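Local atomic coordinates of glutathione S-transferase (PDB entry 4E8H), a protein that probably conjugates glutathione to electrophilic compounds, as glutathione transferases do, working as a homodimer that binds glutathione within its thioredoxin-like domain. Residues B[15-20]-B[57-62]; B[74-79]-B[158-163]; B[97-102]-B[152-157]. All blocks are in the same frame, centred on the assembly; numbering follows the deposited sequence.

Interaction 1: residues B[15-20]-B[57-62]; sequences SPPCRA and TIPTMD. With GSH (glutathione), chain F.
The cis peptide between Ile58 and Pro59 is the flat group on which this contact turns. The thiol SG of Cys18 rests over its plane, 3.7 Å from Pro59 N. The rings of Pro17 and Pro59 stand at about a right angle to each other and touch where CB of Pro17 meets CD of Pro59, 3.5 Å away. Pro59 also brings its CB against the same sulfur, so that the ring packs against the first turn of helix 16-27. Cys18 turns its thiol back toward the start of the helix (SG anti to its own carbonyl carbon, chi1 -65°), where it also meets the methyl CD1 of Ile58. That methyl lies 4.2 Å from CB of Ser15, the residue at the helix N-cap.

The N-H and the carbonyl of Ile58 both bond glutathione. Ile58 N donates to O2 of the tripeptide (2.8 Å, 161°), and N2 of glutathione returns a bond to Ile58 O (2.9 Å, 157°), a two-way grip like that between antiparallel strands. Glutathione's carboxylate oxygen O12 is 3.7 Å from Pro17 CB, and its sulfur SG2 is 3.6 Å from OG of Ser15. Ser71, Glu70 and His56 bind further parts of the ligand.

Such a cis-proline loop beside the start of the first helix is the hallmark of the thioredoxin fold, here forming the glutathione site, and the position of Ser15 near the glutathione sulfur is consistent with the activating serine of Delta-class relatives.

Interaction 2: residues B[74-79]-B[158-163]; sequences IQTYLV and MTVADI
Val160 and Gln75 bury most of the surface here and slide past each other in opposite directions. Gln75 leaves helix 71-82 with CG anti to its own carbonyl carbon (chi1 -81°) and then runs extended, carrying its amide alongside Val160. There NE2 donates to Val160 O at 3.1 Å, a bent bond (138°) with the carbonyl oxygen somewhat off the amide plane. The same nitrogen is bonded to Thr24 OG1 of helix 16-27, its stronger partner, and lies 3.8 Å from CB of Ile163. On Val160, CG1 meets CG2 of Val79 at 3.9 Å, while CG2 touches CG2 of Thr76 at 4.1 Å, the two side chains crossing at about a right angle. At the N-terminus of helix 160-174, Thr159 and Asp162 form a capping box, with Thr159 N donating to Asp162 OD2. An alanine in place of Gln75 would probably leave Val160 O and Thr24 OG1 without this amide donor and open a gap beside the valine. One buried neutral amide, bonded to both Val160 O and Thr24 OG1, thus adds a polar tie between the two domains to the apolar contacts of Val160.

Interaction 3: residues B[97-102]-B[152-157]; sequences AIIDQR and FVAGEN
Arg102 grips the carbonyl oxygen of Val153 with two neighbouring N-H groups of its guanidinium edge. NE gives the main bond, 2.7 Å to Val153 O at 151°, and NH2 adds a weak one of 3.0 Å to that oxygen. The oxygen lies in the guanidinium plane, yet NE stands well above the plane of the carbonyl rather than on a lone pair. A bend at chi2 (-65°) brings the head of the arginine round to this position, and a cation-pi contact with Phe146 of helix 130-146 gives its charge a further partner.

The oxygen is offered by a type I turn running from Phe152 to Gly155, closed by Gly155 N bonding to Phe152 O at 3.2 Å. Ala154, at the third position of the turn, rests against two side chains of the helix: its CB meets CG1 of Ile99 at 3.7 Å and CG2 of Ile98 at 3.9 Å.

Beyond these contacts, Val153 packs on Ala161 of helix 160-174, on Leu143 of helix 130-146 and on Trp188 of helix 183-196. The turn between helices 130-146 and 160-174 is thus docked on helix 93-124, whose Ile98 also meets Phe66 of the second subunit.

Interaction 1 closes within the N-terminal domain before interaction 2 opens along the chain, and interaction 3 is nested inside the loop that interaction 2 closes. Interaction 2 joins the two domains. Its centre lies about 13 Å from that of interaction 1 and about 11 Å from that of interaction 3, whereas the centres of interactions 1 and 3 are about 22 Å apart, on opposite sides of the chain's centre. Met61 of strand 60-63 packs on Tyr77 of helix 71-82, and Asp162 OD1 bonds to Val153 N, so interaction 2 touches both others. Contacts thus run from the glutathione site through the domain seam to the C-terminal helices, with interactions 2 and 3 both reaching the second subunit.

Interaction 1: residues B[15-20]-B[57-62]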
ATOM      1  N   SER B  15      -7.205  -2.762  17.274  1.00  9.04           N
ATOM      2  CA  SER B  15      -6.978  -2.276  15.908  1.00  8.88           C
ATOM      3  C   SER B  15      -5.884  -3.064  15.162  1.00  8.64           C
ATOM      4  O   SER B  15      -4.731  -3.073  15.596  1.00  8.67           O
ATOM      5  CB  SER B  15      -6.642  -0.783  15.947  1.00  8.86           C
ATOM      6  OG  SER B  15      -6.068  -0.341  14.730  1.00  9.25           O
ATOM      7  N   PRO B  16      -6.245  -3.729  14.041  1.00  8.41           N
ATOM      8  CA  PRO B  16      -5.249  -4.499  13.281  1.00  8.29           C
ATOM      9  C   PRO B  16      -3.971  -3.731  12.882  1.00  8.14           C
ATOM     10  O   PRO B  16      -2.874  -4.238  13.133  1.00  8.18           O
ATOM     11  CB  PRO B  16      -6.031  -4.981  12.052  1.00  8.26           C
ATOM     12  CG  PRO B  16      -7.442  -5.052  12.523  1.00  8.39           C
ATOM     13  CD  PRO B  16      -7.606  -3.913  13.496  1.00  8.40           C
ATOM     14  N   PRO B  17      -4.096  -2.525  12.275  1.00  8.00           N
ATOM     15  CA  PRO B  17      -2.868  -1.789  11.953  1.00  7.97           C
ATOM     16  C   PRO B  17      -2.018  -1.408  13.172  1.00  7.93           C
ATOM     17  O   PRO B  17      -0.789  -1.459  13.088  1.00  7.93           O
ATOM     18  CB  PRO B  17      -3.381  -0.537  11.224  1.00  7.97           C
ATOM     19  CG  PRO B  17      -4.809  -0.420  11.603  1.00  8.00           C
ATOM     20  CD  PRO B  17      -5.284  -1.826  11.748  1.00  8.01           C
ATOM     21  N   CYS B  18      -2.655  -1.040  14.286  1.00  7.92           N
ATOM     22  CA  CYS B  18      -1.924  -0.757  15.526  1.00  8.00           C
ATOM     23  C   CYS B  18      -1.125  -1.976  15.993  1.00  7.78           C
ATOM     24  O   CYS B  18       0.032  -1.850  16.393  1.00  7.74           O
ATOM     25  CB  CYS B  18      -2.874  -0.278  16.630  1.00  8.06           C
ATOM     26  SG  CYS B  18      -3.669   1.315  16.284  1.00  9.21           S
ATOM     27  N   ARG B  19      -1.749  -3.151  15.912  1.00  7.54           N
ATOM     28  CA  ARG B  19      -1.128  -4.405  16.336  1.00  7.41           C
ATOM     29  C   ARG B  19       0.101  -4.792  15.505  1.00  7.38           C
ATOM     30  O   ARG B  19       1.075  -5.310  16.050  1.00  7.23           O
ATOM     31  CB  ARG B  19      -2.165  -5.529  16.342  1.00  7.42           C
ATOM     32  CG  ARG B  19      -3.141  -5.446  17.515  1.00  7.57           C
ATOM     33  CD  ARG B  19      -4.492  -6.065  17.183  1.00  8.29           C
ATOM     34  NE  ARG B  19      -4.378  -7.428  16.672  1.00  8.98           N
ATOM     35  CZ  ARG B  19      -5.384  -8.122  16.145  1.00  9.36           C
ATOM     36  NH1 ARG B  19      -6.596  -7.586  16.054  1.00  9.73           N
ATOM     37  NH2 ARG B  19      -5.179  -9.354  15.702  1.00  9.15           N
ATOM     38  N   ALA B  20       0.054  -4.534  14.197  1.00  7.42           N
ATOM     39  CA  ALA B  20       1.205  -4.764  13.321  1.00  7.54           C
ATOM     40  C   ALA B  20       2.388  -3.881  13.721  1.00  7.61           C
ATOM     41  O   ALA B  20       3.531  -4.346  13.763  1.00  7.76           O
ATOM     42  CB  ALA B  20       0.825  -4.532  11.861  1.00  7.48           C
ATOM     43  N   THR B  57      -6.509   9.201  11.688  1.00 10.51           N
ATOM     44  CA  THR B  57      -6.463   7.748  11.777  1.00 10.47           C
ATOM     45  C   THR B  57      -5.596   7.299  12.946  1.00 10.25           C
ATOM     46  O   THR B  57      -4.758   8.056  13.445  1.00 10.24           O
ATOM     47  CB  THR B  57      -5.873   7.108  10.497  1.00 10.54           C
ATOM     48  OG1 THR B  57      -4.616   7.730  10.187  1.00 10.95           O
ATOM     49  CG2 THR B  57      -6.826   7.259   9.314  1.00 10.66           C
ATOM     50  N   ILE B  58      -5.826   6.065  13.379  1.00  9.91           N
ATOM     51  CA  ILE B  58      -4.877   5.335  14.208  1.00  9.65           C
ATOM     52  C   ILE B  58      -4.426   4.097  13.418  1.00  9.42           C
ATOM     53  O   ILE B  58      -5.222   3.519  12.672  1.00  9.35           O
ATOM     54  CB  ILE B  58      -5.470   4.940  15.591  1.00  9.72           C
ATOM     55  CG1 ILE B  58      -6.777   4.152  15.431  1.00  9.78           C
ATOM     56  CG2 ILE B  58      -5.677   6.183  16.458  1.00  9.73           C
ATOM     57  CD1 ILE B  58      -7.183   3.354  16.661  1.00 10.29           C
ATOM     58  N   PRO B  59      -3.151   3.689  13.559  1.00  9.24           N
ATOM     59  CA  PRO B  59      -2.108   4.256  14.410  1.00  9.11           C
ATOM     60  C   PRO B  59      -1.512   5.541  13.848  1.00  9.07           C
ATOM     61  O   PRO B  59      -1.418   5.708  12.630  1.00  9.08           O
ATOM     62  CB  PRO B  59      -1.041   3.157  14.428  1.00  9.11           C
ATOM     63  CG  PRO B  59      -1.185   2.483  13.117  1.00  9.14           C
ATOM     64  CD  PRO B  59      -2.656   2.529  12.793  1.00  9.19           C
ATOM     65  N   THR B  60      -1.138   6.444  14.747  1.00  9.00           N
ATOM     66  CA  THR B  60      -0.323   7.597  14.399  1.00  8.91           C
ATOM     67  C   THR B  60       0.901   7.577  15.308  1.00  9.04           C
ATOM     68  O   THR B  60       0.783   7.462  16.532  1.00  8.92           O
ATOM     69  CB  THR B  60      -1.112   8.927  14.504  1.00  8.89           C
ATOM     70  OG1 THR B  60      -2.193   8.914  13.561  1.00  8.82           O
ATOM     71  CG2 THR B  60      -0.219  10.125  14.205  1.00  8.72           C
ATOM     72  N   MET B  61       2.074   7.656  14.692  1.00  9.31           N
ATOM     73  CA  MET B  61       3.336   7.633  15.414  1.00  9.72           C
ATOM     74  C   MET B  61       3.876   9.046  15.613  1.00  9.97           C
ATOM     75  O   MET B  61       3.825   9.871  14.698  1.00  9.94           O
ATOM     76  CB  MET B  61       4.354   6.787  14.648  1.00  9.72           C
ATOM     77  CG  MET B  61       5.710   6.683  15.318  1.00 10.18           C
ATOM     78  SD  MET B  61       7.049   6.375  14.156  1.00 11.18           S
ATOM     79  CE  MET B  61       7.247   8.002  13.426  1.00 10.98           C
ATOM     80  N   ASP B  62       4.385   9.313  16.816  1.00 10.39           N
ATOM     81  CA  ASP B  62       5.152  10.527  17.098  1.00 10.89           C
ATOM     82  C   ASP B  62       6.535  10.147  17.631  1.00 11.15           C
ATOM     83  O   ASP B  62       6.705   9.874  18.826  1.00 11.14           O
ATOM     84  CB  ASP B  62       4.404  11.445  18.082  1.00 10.94           C
ATOM     85  CG  ASP B  62       5.217  12.680  18.495  1.00 11.38           C
ATOM     86  OD1 ASP B  62       6.339  12.900  17.984  1.00 11.74           O
ATOM     87  OD2 ASP B  62       4.721  13.441  19.348  1.00 12.29           O
TER
HETATM   88  N1  GSH F 301      -4.399   1.986   6.167  1.00  8.44           N
HETATM   89  CA1 GSH F 301      -4.348   2.486   7.529  1.00  8.82           C
HETATM   90  C1  GSH F 301      -3.154   1.899   8.226  1.00  8.57           C
HETATM   91  O11 GSH F 301      -2.641   0.835   7.816  1.00  8.49           O
HETATM   92  O12 GSH F 301      -2.653   2.469   9.221  1.00  8.41           O
HETATM   93  CB1 GSH F 301      -5.629   2.105   8.269  1.00  9.43           C
HETATM   94  CG1 GSH F 301      -5.921   3.083   9.407  1.00 10.48           C
HETATM   95  CD1 GSH F 301      -7.379   3.035   9.813  1.00 11.27           C
HETATM   96  OE1 GSH F 301      -8.396   3.019   8.836  1.00 11.70           O
HETATM   97  N2  GSH F 301      -7.641   3.015  11.119  1.00 11.93           N
HETATM   98  CA2 GSH F 301      -9.000   3.075  11.632  1.00 12.98           C
HETATM   99  C2  GSH F 301      -9.370   4.485  11.978  1.00 13.25           C
HETATM  100  O2  GSH F 301      -8.362   5.357  12.433  1.00 13.49           O
HETATM  101  CB2 GSH F 301      -9.119   2.197  12.873  1.00 13.54           C
HETATM  102  SG2 GSH F 301      -8.862   0.440  12.519  1.00 14.91           S
HETATM  103  N3  GSH F 301     -10.646   4.850  11.837  1.00 13.62           N
HETATM  104  CA3 GSH F 301     -11.146   6.138  12.296  1.00 14.17           C
HETATM  105  C3  GSH F 301     -11.062   7.207  11.228  1.00 14.75           C
HETATM  106  O31 GSH F 301     -10.389   7.018  10.192  1.00 15.03           O
HETATM  107  O32 GSH F 301     -11.664   8.297  11.365  1.00 14.91           O

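Interaction 2: residues B[74-79]-B[158-163]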
ATOM      1  N   ILE B  74       4.946   3.118   8.874  1.00  6.23           N
ATOM      2  CA  ILE B  74       5.508   3.143  10.228  1.00  6.36           C
ATOM      3  C   ILE B  74       6.451   1.959  10.452  1.00  6.50           C
ATOM      4  O   ILE B  74       7.577   2.138  10.922  1.00  6.55           O
ATOM      5  CB  ILE B  74       4.404   3.168  11.318  1.00  6.34           C
ATOM      6  CG1 ILE B  74       3.616   4.484  11.258  1.00  6.31           C
ATOM      7  CG2 ILE B  74       5.015   2.985  12.710  1.00  6.30           C
ATOM      8  CD1 ILE B  74       2.314   4.478  12.055  1.00  6.02           C
ATOM      9  N   GLN B  75       5.986   0.759  10.103  1.00  6.56           N
ATOM     10  CA  GLN B  75       6.790  -0.461  10.201  1.00  6.72           C
ATOM     11  C   GLN B  75       8.141  -0.327   9.511  1.00  6.78           C
ATOM     12  O   GLN B  75       9.184  -0.601  10.113  1.00  6.91           O
ATOM     13  CB  GLN B  75       6.057  -1.628   9.552  1.00  6.71           C
ATOM     14  CG  GLN B  75       5.002  -2.289  10.390  1.00  6.82           C
ATOM     15  CD  GLN B  75       4.444  -3.501   9.687  1.00  7.32           C
ATOM     16  OE1 GLN B  75       3.683  -3.383   8.725  1.00  7.67           O
ATOM     17  NE2 GLN B  75       4.838  -4.683  10.146  1.00  7.02           N
ATOM     18  N   THR B  76       8.110   0.077   8.244  1.00  6.78           N
ATOM     19  CA  THR B  76       9.324   0.183   7.444  1.00  6.97           C
ATOM     20  C   THR B  76      10.238   1.299   7.953  1.00  7.29           C
ATOM     21  O   THR B  76      11.463   1.143   7.953  1.00  7.39           O
ATOM     22  CB  THR B  76       9.021   0.362   5.938  1.00  6.93           C
ATOM     23  OG1 THR B  76       8.165   1.495   5.745  1.00  6.59           O
ATOM     24  CG2 THR B  76       8.345  -0.884   5.373  1.00  6.65           C
ATOM     25  N   TYR B  77       9.642   2.406   8.403  1.00  7.65           N
ATOM     26  CA  TYR B  77      10.404   3.499   9.020  1.00  8.04           C
ATOM     27  C   TYR B  77      11.174   3.059  10.266  1.00  8.30           C
ATOM     28  O   TYR B  77      12.337   3.430  10.438  1.00  8.38           O
ATOM     29  CB  TYR B  77       9.506   4.697   9.367  1.00  7.98           C
ATOM     30  CG  TYR B  77      10.191   5.717  10.262  1.00  8.20           C
ATOM     31  CD1 TYR B  77      11.234   6.509   9.777  1.00  8.17           C
ATOM     32  CD2 TYR B  77       9.812   5.875  11.597  1.00  8.14           C
ATOM     33  CE1 TYR B  77      11.879   7.436  10.596  1.00  8.43           C
ATOM     34  CE2 TYR B  77      10.452   6.802  12.425  1.00  8.33           C
ATOM     35  CZ  TYR B  77      11.481   7.580  11.915  1.00  8.54           C
ATOM     36  OH  TYR B  77      12.115   8.500  12.722  1.00  8.95           O
ATOM     37  N   LEU B  78      10.526   2.283  11.135  1.00  8.60           N
ATOM     38  CA  LEU B  78      11.173   1.821  12.361  1.00  8.83           C
ATOM     39  C   LEU B  78      12.396   0.956  12.050  1.00  9.13           C
ATOM     40  O   LEU B  78      13.422   1.061  12.727  1.00  9.14           O
ATOM     41  CB  LEU B  78      10.185   1.091  13.281  1.00  8.74           C
ATOM     42  CG  LEU B  78       8.982   1.874  13.831  1.00  8.80           C
ATOM     43  CD1 LEU B  78       8.113   0.982  14.709  1.00  8.97           C
ATOM     44  CD2 LEU B  78       9.399   3.131  14.593  1.00  8.50           C
ATOM     45  N   VAL B  79      12.296   0.127  11.011  1.00  9.50           N
ATOM     46  CA  VAL B  79      13.447  -0.662  10.570  1.00  9.96           C
ATOM     47  C   VAL B  79      14.527   0.212   9.907  1.00 10.42           C
ATOM     48  O   VAL B  79      15.701   0.106  10.268  1.00 10.47           O
ATOM     49  CB  VAL B  79      13.048  -1.860   9.664  1.00  9.94           C
ATOM     50  CG1 VAL B  79      14.277  -2.707   9.319  1.00  9.90           C
ATOM     51  CG2 VAL B  79      12.000  -2.729  10.351  1.00  9.74           C
ATOM     52  N   MET B 158      11.985 -13.869   8.240  1.00 12.20           N
ATOM     53  CA  MET B 158      10.792 -13.098   8.598  1.00 11.60           C
ATOM     54  C   MET B 158      11.016 -11.607   8.334  1.00 11.00           C
ATOM     55  O   MET B 158      12.103 -11.081   8.591  1.00 10.93           O
ATOM     56  CB  MET B 158      10.410 -13.333  10.066  1.00 11.81           C
ATOM     57  CG  MET B 158       9.032 -12.792  10.456  1.00 12.37           C
ATOM     58  SD  MET B 158       8.643 -12.938  12.214  1.00 13.79           S
ATOM     59  CE  MET B 158       9.681 -11.655  12.914  1.00 13.61           C
ATOM     60  N   THR B 159       9.993 -10.941   7.801  1.00 10.21           N
ATOM     61  CA  THR B 159      10.059  -9.508   7.501  1.00  9.47           C
ATOM     62  C   THR B 159       8.831  -8.780   8.053  1.00  9.18           C
ATOM     63  O   THR B 159       7.932  -9.411   8.617  1.00  8.92           O
ATOM     64  CB  THR B 159      10.193  -9.241   5.975  1.00  9.43           C
ATOM     65  OG1 THR B 159       9.053  -9.765   5.284  1.00  9.14           O
ATOM     66  CG2 THR B 159      11.466  -9.875   5.417  1.00  9.22           C
ATOM     67  N   VAL B 160       8.798  -7.456   7.897  1.00  8.85           N
ATOM     68  CA  VAL B 160       7.626  -6.662   8.286  1.00  8.64           C
ATOM     69  C   VAL B 160       6.359  -7.139   7.569  1.00  8.46           C
ATOM     70  O   VAL B 160       5.253  -7.009   8.102  1.00  8.50           O
ATOM     71  CB  VAL B 160       7.829  -5.135   8.064  1.00  8.65           C
ATOM     72  CG1 VAL B 160       8.862  -4.583   9.039  1.00  8.66           C
ATOM     73  CG2 VAL B 160       8.223  -4.825   6.615  1.00  8.72           C
ATOM     74  N   ALA B 161       6.533  -7.700   6.372  1.00  8.24           N
ATOM     75  CA  ALA B 161       5.424  -8.250   5.598  1.00  8.10           C
ATOM     76  C   ALA B 161       4.728  -9.407   6.323  1.00  8.00           C
ATOM     77  O   ALA B 161       3.499  -9.454   6.361  1.00  8.04           O
ATOM     78  CB  ALA B 161       5.890  -8.669   4.213  1.00  8.12           C
ATOM     79  N   ASP B 162       5.509 -10.321   6.906  1.00  7.76           N
ATOM     80  CA  ASP B 162       4.958 -11.410   7.730  1.00  7.68           C
ATOM     81  C   ASP B 162       4.198 -10.882   8.941  1.00  7.63           C
ATOM     82  O   ASP B 162       3.147 -11.414   9.297  1.00  7.58           O
ATOM     83  CB  ASP B 162       6.062 -12.346   8.225  1.00  7.62           C
ATOM     84  CG  ASP B 162       6.822 -12.999   7.099  1.00  7.77           C
ATOM     85  OD1 ASP B 162       6.317 -13.987   6.527  1.00  7.72           O
ATOM     86  OD2 ASP B 162       7.933 -12.525   6.790  1.00  8.16           O
ATOM     87  N   ILE B 163       4.741  -9.842   9.570  1.00  7.72           N
ATOM     88  CA  ILE B 163       4.164  -9.277  10.790  1.00  7.85           C
ATOM     89  C   ILE B 163       2.775  -8.664  10.548  1.00  7.97           C
ATOM     90  O   ILE B 163       1.851  -8.912  11.325  1.00  8.15           O
ATOM     91  CB  ILE B 163       5.138  -8.277  11.493  1.00  7.85           C
ATOM     92  CG1 ILE B 163       6.454  -8.984  11.862  1.00  7.78           C
ATOM     93  CG2 ILE B 163       4.484  -7.652  12.732  1.00  7.69           C
ATOM     94  CD1 ILE B 163       7.505  -8.089  12.530  1.00  7.41           C
TER

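Interaction 3: residues B[97-102]-B[152-157]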
ATOM      1  N   ALA B  97      12.192  -5.114  -2.760  1.00 10.91           N
ATOM      2  CA  ALA B  97      11.082  -5.060  -3.719  1.00 10.36           C
ATOM      3  C   ALA B  97      10.013  -6.124  -3.467  1.00 10.04           C
ATOM      4  O   ALA B  97       8.817  -5.833  -3.546  1.00  9.84           O
ATOM      5  CB  ALA B  97      11.602  -5.159  -5.147  1.00 10.27           C
ATOM      6  N   ILE B  98      10.450  -7.350  -3.176  1.00  9.74           N
ATOM      7  CA  ILE B  98       9.536  -8.452  -2.856  1.00  9.62           C
ATOM      8  C   ILE B  98       8.720  -8.124  -1.602  1.00  9.39           C
ATOM      9  O   ILE B  98       7.500  -8.309  -1.583  1.00  9.37           O
ATOM     10  CB  ILE B  98      10.288  -9.804  -2.694  1.00  9.70           C
ATOM     11  CG1 ILE B  98      11.024 -10.167  -3.992  1.00  9.78           C
ATOM     12  CG2 ILE B  98       9.321 -10.924  -2.301  1.00  9.84           C
ATOM     13  CD1 ILE B  98      12.031 -11.310  -3.853  1.00 10.21           C
ATOM     14  N   ILE B  99       9.397  -7.622  -0.570  1.00  9.09           N
ATOM     15  CA  ILE B  99       8.727  -7.193   0.658  1.00  8.80           C
ATOM     16  C   ILE B  99       7.706  -6.101   0.347  1.00  8.58           C
ATOM     17  O   ILE B  99       6.577  -6.152   0.837  1.00  8.41           O
ATOM     18  CB  ILE B  99       9.730  -6.708   1.731  1.00  8.85           C
ATOM     19  CG1 ILE B  99      10.663  -7.849   2.136  1.00  8.92           C
ATOM     20  CG2 ILE B  99       8.995  -6.181   2.968  1.00  8.82           C
ATOM     21  CD1 ILE B  99      11.933  -7.390   2.799  1.00  9.24           C
ATOM     22  N   ASP B 100       8.095  -5.133  -0.483  1.00  8.37           N
ATOM     23  CA  ASP B 100       7.194  -4.039  -0.845  1.00  8.32           C
ATOM     24  C   ASP B 100       5.946  -4.515  -1.577  1.00  7.95           C
ATOM     25  O   ASP B 100       4.853  -4.001  -1.328  1.00  7.84           O
ATOM     26  CB  ASP B 100       7.924  -2.945  -1.633  1.00  8.48           C
ATOM     27  CG  ASP B 100       8.813  -2.089  -0.745  1.00  9.33           C
ATOM     28  OD1 ASP B 100       8.540  -1.993   0.474  1.00 10.15           O
ATOM     29  OD2 ASP B 100       9.792  -1.511  -1.264  1.00 10.56           O
ATOM     30  N   GLN B 101       6.104  -5.501  -2.460  1.00  7.59           N
ATOM     31  CA  GLN B 101       4.956  -6.103  -3.140  1.00  7.42           C
ATOM     32  C   GLN B 101       4.022  -6.805  -2.149  1.00  7.04           C
ATOM     33  O   GLN B 101       2.799  -6.689  -2.264  1.00  6.82           O
ATOM     34  CB  GLN B 101       5.401  -7.055  -4.258  1.00  7.57           C
ATOM     35  CG  GLN B 101       4.255  -7.788  -4.967  1.00  8.66           C
ATOM     36  CD  GLN B 101       3.878  -9.093  -4.284  1.00 10.16           C
ATOM     37  OE1 GLN B 101       4.747  -9.874  -3.895  1.00 10.91           O
ATOM     38  NE2 GLN B 101       2.579  -9.338  -4.140  1.00 10.48           N
ATOM     39  N   ARG B 102       4.597  -7.526  -1.187  1.00  6.74           N
ATOM     40  CA  ARG B 102       3.803  -8.223  -0.173  1.00  6.59           C
ATOM     41  C   ARG B 102       3.050  -7.232   0.720  1.00  6.50           C
ATOM     42  O   ARG B 102       1.905  -7.487   1.101  1.00  6.38           O
ATOM     43  CB  ARG B 102       4.667  -9.173   0.668  1.00  6.64           C
ATOM     44  CG  ARG B 102       5.424 -10.252  -0.124  1.00  7.07           C
ATOM     45  CD  ARG B 102       4.497 -11.250  -0.823  1.00  7.66           C
ATOM     46  NE  ARG B 102       5.191 -12.500  -1.136  1.00  8.16           N
ATOM     47  CZ  ARG B 102       5.391 -12.991  -2.357  1.00  8.40           C
ATOM     48  NH1 ARG B 102       4.937 -12.359  -3.432  1.00  8.42           N
ATOM     49  NH2 ARG B 102       6.039 -14.139  -2.500  1.00  8.65           N
ATOM     50  N   PHE B 152       8.847 -17.959   4.710  1.00 12.73           N
ATOM     51  CA  PHE B 152       8.201 -16.682   5.021  1.00 12.06           C
ATOM     52  C   PHE B 152       7.738 -16.002   3.735  1.00 11.72           C
ATOM     53  O   PHE B 152       8.161 -16.393   2.646  1.00 11.46           O
ATOM     54  CB  PHE B 152       9.138 -15.792   5.846  1.00 11.97           C
ATOM     55  CG  PHE B 152       9.456 -16.358   7.204  1.00 11.70           C
ATOM     56  CD1 PHE B 152       8.525 -16.280   8.237  1.00 11.39           C
ATOM     57  CD2 PHE B 152      10.674 -16.988   7.445  1.00 11.45           C
ATOM     58  CE1 PHE B 152       8.805 -16.812   9.493  1.00 11.14           C
ATOM     59  CE2 PHE B 152      10.964 -17.522   8.702  1.00 11.32           C
ATOM     60  CZ  PHE B 152      10.027 -17.433   9.726  1.00 11.28           C
ATOM     61  N   VAL B 153       6.870 -14.998   3.854  1.00 11.50           N
ATOM     62  CA  VAL B 153       6.195 -14.435   2.672  1.00 11.45           C
ATOM     63  C   VAL B 153       7.136 -13.869   1.604  1.00 11.56           C
ATOM     64  O   VAL B 153       6.834 -13.944   0.414  1.00 11.58           O
ATOM     65  CB  VAL B 153       5.085 -13.398   3.029  1.00 11.50           C
ATOM     66  CG1 VAL B 153       3.961 -14.062   3.817  1.00 11.34           C
ATOM     67  CG2 VAL B 153       5.656 -12.199   3.786  1.00 11.15           C
ATOM     68  N   ALA B 154       8.276 -13.326   2.028  1.00 11.77           N
ATOM     69  CA  ALA B 154       9.207 -12.689   1.099  1.00 12.06           C
ATOM     70  C   ALA B 154      10.491 -13.483   0.845  1.00 12.33           C
ATOM     71  O   ALA B 154      11.336 -13.055   0.057  1.00 12.43           O
ATOM     72  CB  ALA B 154       9.537 -11.278   1.566  1.00 12.02           C
ATOM     73  N   GLY B 155      10.635 -14.633   1.501  1.00 12.66           N
ATOM     74  CA  GLY B 155      11.827 -15.462   1.331  1.00 13.14           C
ATOM     75  C   GLY B 155      12.213 -16.264   2.560  1.00 13.48           C
ATOM     76  O   GLY B 155      11.351 -16.822   3.240  1.00 13.47           O
ATOM     77  N   GLU B 156      13.513 -16.308   2.845  1.00 13.82           N
ATOM     78  CA  GLU B 156      14.064 -17.186   3.885  1.00 14.13           C
ATOM     79  C   GLU B 156      13.908 -16.661   5.311  1.00 13.88           C
ATOM     80  O   GLU B 156      13.889 -17.443   6.264  1.00 13.90           O
ATOM     81  CB  GLU B 156      15.540 -17.502   3.604  1.00 14.42           C
ATOM     82  CG  GLU B 156      15.778 -18.410   2.394  1.00 15.65           C
ATOM     83  CD  GLU B 156      15.027 -19.732   2.480  1.00 17.37           C
ATOM     84  OE1 GLU B 156      15.117 -20.414   3.526  1.00 18.11           O
ATOM     85  OE2 GLU B 156      14.349 -20.093   1.495  1.00 18.27           O
ATOM     86  N   ASN B 157      13.797 -15.344   5.452  1.00 13.56           N
ATOM     87  CA  ASN B 157      13.728 -14.717   6.769  1.00 13.28           C
ATOM     88  C   ASN B 157      12.422 -13.958   6.984  1.00 12.79           C
ATOM     89  O   ASN B 157      11.821 -13.468   6.025  1.00 12.71           O
ATOM     90  CB  ASN B 157      14.926 -13.785   6.963  1.00 13.46           C
ATOM     91  CG  ASN B 157      16.256 -14.489   6.747  1.00 14.16           C
ATOM     92  OD1 ASN B 157      16.589 -15.445   7.448  1.00 15.10           O
ATOM     93  ND2 ASN B 157      17.024 -14.015   5.771  1.00 14.78           N
TER